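Local atomic coordinates of formate-dependent phosphoribosylglycinamide formyltransferase (Mycobacterium tuberculosis H37Rv, PDB entry 6KHR), a protein that belongs to the ATP-grasp superfamily of multidomain alpha/beta enzymes and is found here as an assembly of two subunits. Residues P345-V350 / E404-V409; A245-R250 / S259-K264; R28-G33 / E51-D56; L41-Q46 / H64-Q69. All coordinates share one frame; numbering follows the deposited sequence.

Contact 1: residues P345-V350 / E404-V409; sequences PGAARV and ERAREV
This is a strand-on-helix packing contact, in which A347 and R349 of strand 346-351 rest on A406 and R407 of helix 399-413, against one face of the large antiparallel sheet. The two segments run 29° apart, their axes 7.5 Å from each other at closest. Two small side chains permit this approach: A347 CB meets A406 CB at 4.0 Å. R349 stretches out from CG to NE and comes down beside the helix at R407, its NE 3.4 Å from R407 CA. R407 CB sits over one face of the R349 guanidinium, toward its rim. The two arginines run side by side, but R407 bends at chi2 and chi3, turning its guanidinium off from the strand. Their guanidinium planes are 46° apart, and R349 NH2 stays 4.3 Å from R407 NE. E256 and E258, in long, weak ion pairs with R349, probably ease this proximity. No hydrogen bond joins the segments, so van der Waals packing carries the contact: alanine on alanine, guanidinium on backbone and CB. Strand 346-351 is bonded on its two edges to strands 256-261 and 390-395, while V409 of the helix reaches strand 380-384 and R405 forms a salt bridge with E379.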
loop_
_atom_site.group_PDB
_atom_site.type_symbol
_atom_site.label_atom_id
_atom_site.label_comp_id
_atom_site.label_asym_id
_atom_site.label_seq_id
_atom_site.Cartn_x
_atom_site.Cartn_y
_atom_site.Cartn_z
ATOM N N PRO A 345 -0.380 5.438 15.656
ATOM C CA PRO A 345 1.083 5.570 15.754
ATOM C C PRO A 345 1.782 4.383 15.099
ATOM O O PRO A 345 1.238 3.273 15.028
ATOM C CB PRO A 345 1.344 5.619 17.268
ATOM C CG PRO A 345 0.007 6.102 17.892
ATOM C CD PRO A 345 -1.066 5.524 16.965
ATOM N N GLY A 346 3.002 4.613 14.597
ATOM C CA GLY A 346 3.736 3.548 13.944
ATOM C C GLY A 346 5.225 3.803 13.971
ATOM O O GLY A 346 5.678 4.881 14.338
ATOM N N ALA A 347 5.990 2.785 13.581
ATOM C CA ALA A 347 7.428 2.950 13.409
ATOM C C ALA A 347 7.898 2.076 12.268
ATOM O O ALA A 347 7.238 1.111 11.877
ATOM C CB ALA A 347 8.224 2.598 14.674
ATOM N N ALA A 348 9.062 2.413 11.739
ATOM C CA ALA A 348 9.609 1.641 10.643
ATOM C C ALA A 348 11.115 1.537 10.799
ATOM O O ALA A 348 11.766 2.357 11.447
ATOM C CB ALA A 348 9.258 2.259 9.283
ATOM N N ARG A 349 11.662 0.517 10.168
ATOM C CA ARG A 349 13.098 0.323 10.151
ATOM C C ARG A 349 13.463 -0.077 8.738
ATOM O O ARG A 349 12.998 -1.113 8.251
ATOM C CB ARG A 349 13.521 -0.735 11.169
ATOM C CG ARG A 349 13.852 -0.115 12.502
ATOM C CD ARG A 349 14.082 -1.120 13.586
ATOM N NE ARG A 349 14.117 -0.446 14.877
ATOM C CZ ARG A 349 15.229 -0.193 15.556
ATOM N NH1 ARG A 349 16.392 -0.596 15.069
ATOM N NH2 ARG A 349 15.167 0.432 16.724
ATOM N N VAL A 350 14.238 0.765 8.064
ATOM C CA VAL A 350 14.709 0.456 6.724
ATOM C C VAL A 350 16.074 -0.195 6.856
ATOM O O VAL A 350 17.027 0.442 7.312
ATOM C CB VAL A 350 14.762 1.705 5.833
ATOM C CG1 VAL A 350 15.276 1.332 4.445
ATOM C CG2 VAL A 350 13.379 2.349 5.725
ATOM N N GLU A 404 9.229 -0.406 19.687
ATOM C CA GLU A 404 9.745 -1.656 20.236
ATOM C C GLU A 404 9.357 -2.849 19.359
ATOM O O GLU A 404 10.176 -3.742 19.118
ATOM C CB GLU A 404 9.254 -1.839 21.665
ATOM C CG GLU A 404 10.071 -2.845 22.473
ATOM C CD GLU A 404 9.385 -4.194 22.620
ATOM O OE1 GLU A 404 9.857 -5.013 23.444
ATOM O OE2 GLU A 404 8.375 -4.440 21.919
ATOM N N ARG A 405 8.126 -2.862 18.848
ATOM C CA ARG A 405 7.704 -3.930 17.945
ATOM C C ARG A 405 8.504 -3.919 16.654
ATOM O O ARG A 405 8.851 -4.988 16.123
ATOM C CB ARG A 405 6.225 -3.789 17.621
ATOM C CG ARG A 405 5.343 -3.860 18.782
ATOM C CD ARG A 405 3.943 -3.404 18.439
ATOM N NE ARG A 405 3.033 -4.001 19.405
ATOM C CZ ARG A 405 1.721 -3.833 19.417
ATOM N NH1 ARG A 405 1.146 -3.086 18.493
ATOM N NH2 ARG A 405 0.988 -4.433 20.344
ATOM N N ALA A 406 8.769 -2.726 16.107
ATOM C CA ALA A 406 9.499 -2.647 14.847
ATOM C C ALA A 406 10.932 -3.104 15.030
ATOM O O ALA A 406 11.488 -3.782 14.160
ATOM C CB ALA A 406 9.447 -1.233 14.272
ATOM N N ARG A 407 11.540 -2.778 16.169
ATOM C CA ARG A 407 12.888 -3.273 16.402
ATOM C C ARG A 407 12.867 -4.796 16.537
ATOM O O ARG A 407 13.789 -5.474 16.069
ATOM C CB ARG A 407 13.473 -2.562 17.616
ATOM C CG ARG A 407 14.733 -3.131 18.185
ATOM C CD ARG A 407 14.646 -3.130 19.702
ATOM N NE ARG A 407 15.241 -1.936 20.288
ATOM C CZ ARG A 407 16.483 -1.885 20.767
ATOM N NH1 ARG A 407 17.254 -2.965 20.736
ATOM N NH2 ARG A 407 16.953 -0.754 21.282
ATOM N N GLU A 408 11.788 -5.355 17.105
ATOM C CA GLU A 408 11.655 -6.804 17.169
ATOM C C GLU A 408 11.509 -7.397 15.772
ATOM O O GLU A 408 12.264 -8.297 15.394
ATOM C CB GLU A 408 10.479 -7.186 18.067
ATOM C CG GLU A 408 10.897 -7.619 19.475
ATOM C CD GLU A 408 9.761 -7.576 20.502
ATOM O OE1 GLU A 408 8.692 -6.986 20.219
ATOM O OE2 GLU A 408 9.939 -8.137 21.606
ATOM N N VAL A 409 10.582 -6.858 14.969
ATOM C CA VAL A 409 10.417 -7.330 13.593
ATOM C C VAL A 409 11.749 -7.314 12.849
ATOM O O VAL A 409 12.129 -8.293 12.192
ATOM C CB VAL A 409 9.371 -6.480 12.851
ATOM C CG1 VAL A 409 9.315 -6.909 11.402
ATOM C CG2 VAL A 409 8.004 -6.615 13.509
#

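Contact 2: residues A245-R250 / S259-K264; sequences APIGHR and SWQPQK
G248 and W260 form an antiparallel hydrogen-bonded pair in the hairpin of strands 238-252 and 256-261, within the ATP-grasp domain. G248 N gives to W260 O at 2.9 Å and W260 N to G248 O, with H249 and S259 following as a non-hydrogen-bonded pair. Beyond the paired region, Q263 N bonds to P246 O at 3.0 Å, from above the carbonyl plane.

Among the side chains, Q261 extends beyond CG and sends NE2 to A245 O at 3.2 Å, an almost straight bond (174°) lying in its amide plane. The same NE2 also bonds to Q321, and OE1 to S320.

The W260 indole folds back over the partner strand because chi1, at 59°, sets CG between the backbone N and the carbonyl carbon. G248 O lies 3.4 Å above the ring plane, over its centre, and G248 CA makes a CH-pi contact with the five-membered ring. With no side chain on G248, the indole can lie flat on the backbone. At the ring edge NE1 bonds in plane to Q263 OE1, 3.1 Å away, while R250 CG packs elsewhere along the rim.

Aliphatic contacts fill in round the bonds, such as A245 CB 3.9 Å from P262 CB, and H249 CB on S259 CB. The indole is fixed in rotation by an edge bond and backbone packing, and it offers its pi system to R403 in a cation-pi contact.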
loop_
_atom_site.group_PDB
_atom_site.type_symbol
_atom_site.label_atom_id
_atom_site.label_comp_id
_atom_site.label_asym_id
_atom_site.label_seq_id
_atom_site.Cartn_x
_atom_site.Cartn_y
_atom_site.Cartn_z
ATOM N N ALA A 245 1.573 14.574 9.907
ATOM C CA ALA A 245 2.087 14.623 11.271
ATOM C C ALA A 245 3.600 14.447 11.240
ATOM O O ALA A 245 4.113 13.660 10.438
ATOM C CB ALA A 245 1.447 13.544 12.161
ATOM N N PRO A 246 4.335 15.171 12.085
ATOM C CA PRO A 246 5.802 15.091 12.055
ATOM C C PRO A 246 6.265 13.649 12.134
ATOM O O PRO A 246 5.705 12.844 12.882
ATOM C CB PRO A 246 6.230 15.879 13.299
ATOM C CG PRO A 246 5.106 16.795 13.565
ATOM C CD PRO A 246 3.850 16.053 13.158
ATOM N N ILE A 247 7.293 13.323 11.356
ATOM C CA ILE A 247 7.905 12.003 11.365
ATOM C C ILE A 247 9.282 12.154 11.996
ATOM O O ILE A 247 10.126 12.899 11.475
ATOM C CB ILE A 247 7.980 11.407 9.950
ATOM C CG1 ILE A 247 6.584 11.161 9.385
ATOM C CG2 ILE A 247 8.754 10.073 9.922
ATOM C CD1 ILE A 247 6.662 10.649 7.918
ATOM N N GLY A 248 9.495 11.496 13.150
ATOM C CA GLY A 248 10.813 11.452 13.769
ATOM C C GLY A 248 11.647 10.325 13.180
ATOM O O GLY A 248 11.128 9.263 12.833
ATOM N N HIS A 249 12.953 10.559 13.057
ATOM C CA HIS A 249 13.822 9.528 12.495
ATOM C C HIS A 249 15.243 9.681 13.019
ATOM O O HIS A 249 15.606 10.694 13.622
ATOM C CB HIS A 249 13.811 9.533 10.957
ATOM C CG HIS A 249 14.319 10.795 10.328
ATOM N ND1 HIS A 249 15.653 11.004 10.036
ATOM C CD2 HIS A 249 13.663 11.903 9.895
ATOM C CE1 HIS A 249 15.795 12.187 9.465
ATOM N NE2 HIS A 249 14.604 12.756 9.376
ATOM N N ARG A 250 16.041 8.635 12.785
ATOM C CA ARG A 250 17.397 8.533 13.313
ATOM C C ARG A 250 18.069 7.267 12.789
ATOM O O ARG A 250 17.405 6.286 12.435
ATOM C CB ARG A 250 17.403 8.528 14.848
ATOM C CG ARG A 250 17.251 7.165 15.478
ATOM C CD ARG A 250 17.489 7.275 16.954
ATOM N NE ARG A 250 17.058 6.060 17.622
ATOM C CZ ARG A 250 17.801 4.970 17.737
ATOM N NH1 ARG A 250 19.036 4.942 17.242
ATOM N NH2 ARG A 250 17.303 3.904 18.354
ATOM N N SER A 259 12.356 5.224 11.881
ATOM C CA SER A 259 11.446 6.355 11.851
ATOM C C SER A 259 10.200 5.987 12.641
ATOM O O SER A 259 9.981 4.820 12.991
ATOM C CB SER A 259 11.080 6.764 10.413
ATOM O OG SER A 259 10.235 5.805 9.797
ATOM N N TRP A 260 9.371 6.994 12.905
ATOM C CA TRP A 260 8.175 6.825 13.717
ATOM C C TRP A 260 7.317 8.081 13.550
ATOM O O TRP A 260 7.831 9.160 13.233
ATOM C CB TRP A 260 8.532 6.555 15.206
ATOM C CG TRP A 260 9.357 7.666 15.860
ATOM C CD1 TRP A 260 8.871 8.796 16.474
ATOM C CD2 TRP A 260 10.797 7.765 15.935
ATOM N NE1 TRP A 260 9.910 9.577 16.934
ATOM C CE2 TRP A 260 11.100 8.981 16.614
ATOM C CE3 TRP A 260 11.859 6.960 15.490
ATOM C CZ2 TRP A 260 12.421 9.405 16.861
ATOM C CZ3 TRP A 260 13.191 7.386 15.745
ATOM C CH2 TRP A 260 13.445 8.590 16.430
ATOM N N GLN A 261 6.009 7.922 13.778
ATOM C CA GLN A 261 4.995 8.935 13.493
ATOM C C GLN A 261 3.825 8.692 14.435
ATOM O O GLN A 261 3.344 7.554 14.511
ATOM C CB GLN A 261 4.511 8.861 12.046
ATOM C CG GLN A 261 3.627 9.998 11.635
ATOM C CD GLN A 261 2.983 9.788 10.264
ATOM O OE1 GLN A 261 2.488 8.699 9.952
ATOM N NE2 GLN A 261 2.988 10.835 9.439
ATOM N N PRO A 262 3.346 9.711 15.152
ATOM C CA PRO A 262 3.847 11.082 15.149
ATOM C C PRO A 262 4.953 11.343 16.168
ATOM O O PRO A 262 4.963 10.733 17.224
ATOM C CB PRO A 262 2.600 11.894 15.510
ATOM C CG PRO A 262 1.791 10.982 16.405
ATOM C CD PRO A 262 2.200 9.555 16.067
ATOM N N GLN A 263 5.880 12.233 15.824
ATOM C CA GLN A 263 6.793 12.826 16.790
ATOM C C GLN A 263 6.104 14.001 17.476
ATOM O O GLN A 263 5.649 14.931 16.803
ATOM C CB GLN A 263 8.062 13.298 16.091
ATOM C CG GLN A 263 8.926 14.190 16.978
ATOM C CD GLN A 263 9.386 13.472 18.237
ATOM O OE1 GLN A 263 10.051 12.420 18.166
ATOM N NE2 GLN A 263 9.014 14.015 19.402
ATOM N N LYS A 264 6.023 13.976 18.807
ATOM C CA LYS A 264 5.387 15.082 19.518
ATOM C C LYS A 264 6.263 16.339 19.458
ATOM O O LYS A 264 7.491 16.278 19.573
ATOM C CB LYS A 264 5.095 14.705 20.976
ATOM C CG LYS A 264 6.341 14.497 21.869
ATOM C CD LYS A 264 6.839 15.801 22.555
ATOM C CE LYS A 264 8.374 15.924 22.506
ATOM N NZ LYS A 264 8.904 17.314 22.648
#

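Contact 3: residues R28-G33 / E51-D56; sequences RVMLLG and EVIAVD
I53 O takes the N-H of L31 at 2.8 Å and also receives the weaker CA-H of M30. Four more backbone bonds flank this one, in the regular register of parallel strands.

On the face bearing R28, M30 and L32, M30 starts out with CG anti to the backbone N (chi1 -175°), which lays CG 3.8 Å from V55 CG2. Its CE then bends round to I53 CD1 at 4.1 Å. R28 and E51 lie side by side, yet their charged atoms do not meet: E51 OE1 approaches the aliphatic CD of R28 at 3.4 Å. A bend at chi3 carries the guanidinium toward I53 CD1, its CZ 3.8 Å away.

On the other face the L31 side chain runs at a slant to that of V52, L31 CD1 3.6 Å from V52 CG1. G33 ends the segment with a positive phi of 111°, a conformation that suits glycine, and D56 OD2 bonds to the next amide, S34 N.

The pair belongs to a beta-alpha-beta unit of a Rossmann-like parallel sheet. Helix 36-47 packs through L41 and L45 on the face of V29, L31 and V52, while strands 92-95 and 69-72 flank the pair.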
loop_
_atom_site.group_PDB
_atom_site.type_symbol
_atom_site.label_atom_id
_atom_site.label_comp_id
_atom_site.label_asym_id
_atom_site.label_seq_id
_atom_site.Cartn_x
_atom_site.Cartn_y
_atom_site.Cartn_z
ATOM N N ARG A 28 -1.392 8.959 -18.809
ATOM C CA ARG A 28 -0.101 8.280 -18.861
ATOM C C ARG A 28 0.921 9.071 -18.058
ATOM O O ARG A 28 1.170 10.250 -18.344
ATOM C CB ARG A 28 0.362 8.094 -20.305
ATOM C CG ARG A 28 0.188 6.667 -20.848
ATOM C CD ARG A 28 0.116 6.623 -22.374
ATOM N NE ARG A 28 0.939 7.669 -22.972
ATOM C CZ ARG A 28 2.205 7.505 -23.340
ATOM N NH1 ARG A 28 2.795 6.325 -23.190
ATOM N NH2 ARG A 28 2.880 8.521 -23.860
ATOM N N VAL A 29 1.486 8.430 -17.044
ATOM C CA VAL A 29 2.482 9.024 -16.164
ATOM C C VAL A 29 3.806 8.358 -16.481
ATOM O O VAL A 29 3.853 7.154 -16.740
ATOM C CB VAL A 29 2.111 8.839 -14.675
ATOM C CG1 VAL A 29 3.072 9.602 -13.769
ATOM C CG2 VAL A 29 0.677 9.269 -14.411
ATOM N N MET A 30 4.878 9.134 -16.480
ATOM C CA MET A 30 6.206 8.608 -16.743
ATOM C C MET A 30 7.061 8.848 -15.511
ATOM O O MET A 30 7.122 9.969 -15.004
ATOM C CB MET A 30 6.825 9.256 -17.988
ATOM C CG MET A 30 8.153 8.660 -18.387
ATOM S SD MET A 30 8.923 9.465 -19.805
ATOM C CE MET A 30 7.880 8.897 -21.141
ATOM N N LEU A 31 7.710 7.799 -15.034
ATOM C CA LEU A 31 8.507 7.844 -13.815
ATOM C C LEU A 31 9.987 7.806 -14.179
ATOM O O LEU A 31 10.488 6.794 -14.677
ATOM C CB LEU A 31 8.152 6.678 -12.899
ATOM C CG LEU A 31 6.749 6.613 -12.306
ATOM C CD1 LEU A 31 6.655 5.376 -11.464
ATOM C CD2 LEU A 31 6.470 7.828 -11.464
ATOM N N LEU A 32 10.688 8.903 -13.918
ATOM C CA LEU A 32 12.139 8.935 -14.060
ATOM C C LEU A 32 12.751 8.336 -12.795
ATOM O O LEU A 32 12.720 8.947 -11.714
ATOM C CB LEU A 32 12.621 10.362 -14.311
ATOM C CG LEU A 32 12.656 10.900 -15.752
ATOM C CD1 LEU A 32 11.718 10.156 -16.695
ATOM C CD2 LEU A 32 12.368 12.396 -15.789
ATOM N N GLY A 33 13.282 7.132 -12.922
ATOM C CA GLY A 33 13.755 6.367 -11.784
ATOM C C GLY A 33 12.844 5.172 -11.576
ATOM O O GLY A 33 11.617 5.267 -11.713
ATOM N N GLU A 51 -1.978 4.419 -16.702
ATOM C CA GLU A 51 -0.839 3.695 -17.251
ATOM C C GLU A 51 0.457 4.363 -16.806
ATOM O O GLU A 51 0.568 5.592 -16.818
ATOM C CB GLU A 51 -0.908 3.683 -18.777
ATOM C CG GLU A 51 -0.846 2.314 -19.426
ATOM C CD GLU A 51 -0.825 2.374 -20.960
ATOM O OE1 GLU A 51 -0.382 3.399 -21.532
ATOM O OE2 GLU A 51 -1.255 1.386 -21.596
ATOM N N VAL A 52 1.456 3.562 -16.431
ATOM C CA VAL A 52 2.731 4.103 -15.970
ATOM C C VAL A 52 3.874 3.555 -16.814
ATOM O O VAL A 52 3.968 2.344 -17.050
ATOM C CB VAL A 52 3.001 3.801 -14.485
ATOM C CG1 VAL A 52 4.395 4.311 -14.119
ATOM C CG2 VAL A 52 1.935 4.444 -13.611
ATOM N N ILE A 53 4.752 4.453 -17.244
ATOM C CA ILE A 53 5.994 4.122 -17.925
ATOM C C ILE A 53 7.120 4.268 -16.912
ATOM O O ILE A 53 7.289 5.341 -16.323
ATOM C CB ILE A 53 6.216 5.045 -19.129
ATOM C CG1 ILE A 53 4.994 5.019 -20.046
ATOM C CG2 ILE A 53 7.504 4.692 -19.860
ATOM C CD1 ILE A 53 4.720 6.362 -20.694
ATOM N N ALA A 54 7.888 3.205 -16.702
ATOM C CA ALA A 54 9.025 3.249 -15.792
ATOM C C ALA A 54 10.319 3.344 -16.595
ATOM O O ALA A 54 10.614 2.475 -17.424
ATOM C CB ALA A 54 9.047 2.036 -14.861
ATOM N N VAL A 55 11.079 4.405 -16.346
ATOM C CA VAL A 55 12.328 4.685 -17.041
ATOM C C VAL A 55 13.465 4.535 -16.047
ATOM O O VAL A 55 13.356 4.982 -14.900
ATOM C CB VAL A 55 12.326 6.099 -17.657
ATOM C CG1 VAL A 55 13.619 6.345 -18.384
ATOM C CG2 VAL A 55 11.133 6.286 -18.586
ATOM N N ASP A 56 14.554 3.903 -16.483
ATOM C CA ASP A 56 15.772 3.862 -15.683
ATOM C C ASP A 56 16.951 3.552 -16.597
ATOM O O ASP A 56 16.790 3.361 -17.805
ATOM C CB ASP A 56 15.660 2.853 -14.539
ATOM C CG ASP A 56 16.546 3.222 -13.358
ATOM O OD1 ASP A 56 17.656 3.754 -13.605
ATOM O OD2 ASP A 56 16.127 3.007 -12.197
#

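Contact 4: residues L41-Q46 / H64-Q69; sequences LAIALQ and HRIADQ
Q46 points from helix 36-47 toward the end of helix 62-66, and its side chain meets I66 and D68 on the way. CB leaves the helix in the direction of residues 64-69, and CG is set anti to the carbonyl carbon (chi1 -78°), from where the chain runs on extended. CG passes 4.1 Å from D68 OD2, a loose approach. CD comes within 3.9 Å of I66 O, and NE2 then makes both bonds across the contact. It donates to I66 O at 3.2 Å in a nearly straight bond (172°), with that oxygen in the amide plane. Its second bond goes to D68 OD2, also at 3.2 Å, but here the carboxylate oxygen is tilted from the amide plane and is met from above the carboxylate plane. D68 OD2 probably also takes a bond from V52 N, which would tie the Q46 side-chain amide, through the carboxylate, to strand 51-56.

Helix 36-47 is the crossover helix of the beta-alpha-beta unit in the Rossmann-like domain, and helix 62-66 leads into strand 69-72 of the same parallel sheet. I66 CD1 finds its apolar partners in I43 and A42. The I43 side chain crosses that of I66 at about a right angle, its CG1 3.6 Å from I66 CD1, while A42 CB comes to within 4.0 Å of the same atom. The polar Q46 OE1 also lies against I66 CD1, and makes a weak hydrogen bond to R39 of the second subunit. At the subunit interface, I43 and I66 each pack on their own counterparts in the second subunit, and D68 packs on R65 of that chain.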
loop_
_atom_site.group_PDB
_atom_site.type_symbol
_atom_site.label_atom_id
_atom_site.label_comp_id
_atom_site.label_asym_id
_atom_site.label_seq_id
_atom_site.Cartn_x
_atom_site.Cartn_y
_atom_site.Cartn_z
ATOM N N LEU A 41 4.690 3.826 -5.744
ATOM C CA LEU A 41 4.026 4.896 -6.468
ATOM C C LEU A 41 3.350 4.368 -7.728
ATOM O O LEU A 41 2.251 4.813 -8.084
ATOM C CB LEU A 41 5.039 6.003 -6.819
ATOM C CG LEU A 41 4.492 7.154 -7.671
ATOM C CD1 LEU A 41 3.263 7.745 -7.010
ATOM C CD2 LEU A 41 5.517 8.272 -8.010
ATOM N N ALA A 42 3.975 3.400 -8.397
ATOM C CA ALA A 42 3.428 2.908 -9.652
ATOM C C ALA A 42 2.179 2.073 -9.407
ATOM O O ALA A 42 1.208 2.140 -10.176
ATOM C CB ALA A 42 4.492 2.109 -10.400
ATOM N N ILE A 43 2.191 1.274 -8.343
ATOM C CA ILE A 43 0.986 0.564 -7.940
ATOM C C ILE A 43 -0.110 1.567 -7.631
ATOM O O ILE A 43 -1.222 1.481 -8.162
ATOM C CB ILE A 43 1.285 -0.347 -6.736
ATOM C CG1 ILE A 43 2.119 -1.552 -7.161
ATOM C CG2 ILE A 43 0.004 -0.755 -6.014
ATOM C CD1 ILE A 43 2.761 -2.280 -5.973
ATOM N N ALA A 44 0.209 2.563 -6.799
ATOM C CA ALA A 44 -0.781 3.565 -6.419
ATOM C C ALA A 44 -1.413 4.194 -7.651
ATOM O O ALA A 44 -2.641 4.244 -7.766
ATOM C CB ALA A 44 -0.144 4.626 -5.530
ATOM N N LEU A 45 -0.584 4.640 -8.603
ATOM C CA LEU A 45 -1.101 5.307 -9.794
ATOM C C LEU A 45 -1.967 4.378 -10.631
ATOM O O LEU A 45 -2.835 4.847 -11.379
ATOM C CB LEU A 45 0.054 5.819 -10.647
ATOM C CG LEU A 45 0.748 7.082 -10.180
ATOM C CD1 LEU A 45 2.054 7.231 -10.920
ATOM C CD2 LEU A 45 -0.162 8.243 -10.440
ATOM N N GLN A 46 -1.728 3.063 -10.540
ATOM C CA GLN A 46 -2.492 2.125 -11.348
ATOM C C GLN A 46 -3.838 1.831 -10.719
ATOM O O GLN A 46 -4.805 1.574 -11.442
ATOM C CB GLN A 46 -1.696 0.845 -11.570
ATOM C CG GLN A 46 -0.621 0.996 -12.636
ATOM C CD GLN A 46 0.321 -0.188 -12.654
ATOM O OE1 GLN A 46 0.243 -1.052 -11.782
ATOM N NE2 GLN A 46 1.214 -0.239 -13.640
ATOM N N HIS A 64 10.114 -1.540 -13.175
ATOM C CA HIS A 64 9.967 -2.167 -14.489
ATOM C C HIS A 64 9.052 -3.382 -14.442
ATOM O O HIS A 64 8.325 -3.643 -15.411
ATOM C CB HIS A 64 11.332 -2.590 -15.038
ATOM C CG HIS A 64 12.168 -1.458 -15.542
ATOM N ND1 HIS A 64 11.847 -0.134 -15.322
ATOM C CD2 HIS A 64 13.316 -1.446 -16.264
ATOM C CE1 HIS A 64 12.757 0.638 -15.885
ATOM N NE2 HIS A 64 13.659 -0.132 -16.466
ATOM N N ARG A 65 9.068 -4.128 -13.331
ATOM C CA ARG A 65 8.411 -5.433 -13.283
ATOM C C ARG A 65 6.893 -5.304 -13.332
ATOM O O ARG A 65 6.211 -6.136 -13.946
ATOM C CB ARG A 65 8.842 -6.189 -12.025
ATOM C CG ARG A 65 9.145 -7.677 -12.249
ATOM C CD ARG A 65 7.897 -8.496 -12.638
ATOM N NE ARG A 65 8.168 -9.464 -13.709
ATOM C CZ ARG A 65 7.647 -9.408 -14.935
ATOM N NH1 ARG A 65 6.805 -8.434 -15.268
ATOM N NH2 ARG A 65 7.963 -10.335 -15.836
ATOM N N ILE A 66 6.336 -4.283 -12.691
ATOM C CA ILE A 66 4.889 -4.125 -12.640
ATOM C C ILE A 66 4.405 -2.937 -13.437
ATOM O O ILE A 66 3.190 -2.710 -13.512
ATOM C CB ILE A 66 4.383 -4.043 -11.186
ATOM C CG1 ILE A 66 4.709 -2.681 -10.567
ATOM C CG2 ILE A 66 4.937 -5.222 -10.362
ATOM C CD1 ILE A 66 3.507 -1.753 -10.480
ATOM N N ALA A 67 5.306 -2.179 -14.049
ATOM C CA ALA A 67 4.869 -1.077 -14.887
ATOM C C ALA A 67 4.192 -1.603 -16.151
ATOM O O ALA A 67 4.333 -2.769 -16.534
ATOM C CB ALA A 67 6.047 -0.176 -15.264
ATOM N N ASP A 68 3.434 -0.706 -16.792
ATOM C CA ASP A 68 2.803 -0.999 -18.069
ATOM C C ASP A 68 3.795 -0.946 -19.220
ATOM O O ASP A 68 3.646 -1.680 -20.199
ATOM C CB ASP A 68 1.675 -0.001 -18.338
ATOM C CG ASP A 68 0.697 0.097 -17.191
ATOM O OD1 ASP A 68 -0.061 -0.875 -16.973
ATOM O OD2 ASP A 68 0.702 1.140 -16.497
ATOM N N GLN A 69 4.783 -0.067 -19.137
ATOM C CA GLN A 69 5.786 0.062 -20.181
ATOM C C GLN A 69 7.115 0.369 -19.519
ATOM O O GLN A 69 7.182 1.220 -18.627
ATOM C CB GLN A 69 5.405 1.152 -21.176
ATOM C CG GLN A 69 6.349 1.272 -22.335
ATOM C CD GLN A 69 5.782 2.167 -23.408
ATOM O OE1 GLN A 69 4.707 2.745 -23.239
ATOM N NE2 GLN A 69 6.496 2.287 -24.526
#

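Overall arrangement
The four contacts form two clusters. Contacts 3 and 4, with centres 8 Å apart, share the beta-alpha-beta unit of the N-terminal parallel sheet and interleave along the chain; backbone pairing of Q69 O with A54 N joins strand 69-72 to strand 51-56. Contact 2 follows in sequence and then contact 1; their centres are 12 Å apart, and they meet where strands 256-261 and 346-351 pair within the large antiparallel sheet. Nearest atoms of the two clusters stay about 14 to 20 Å apart. Contact 4 borders the second subunit, whereas the other three lie within one chain. The antiparallel sheet thus joins a local hairpin (contact 2) to the later strand 346-351 (contact 1).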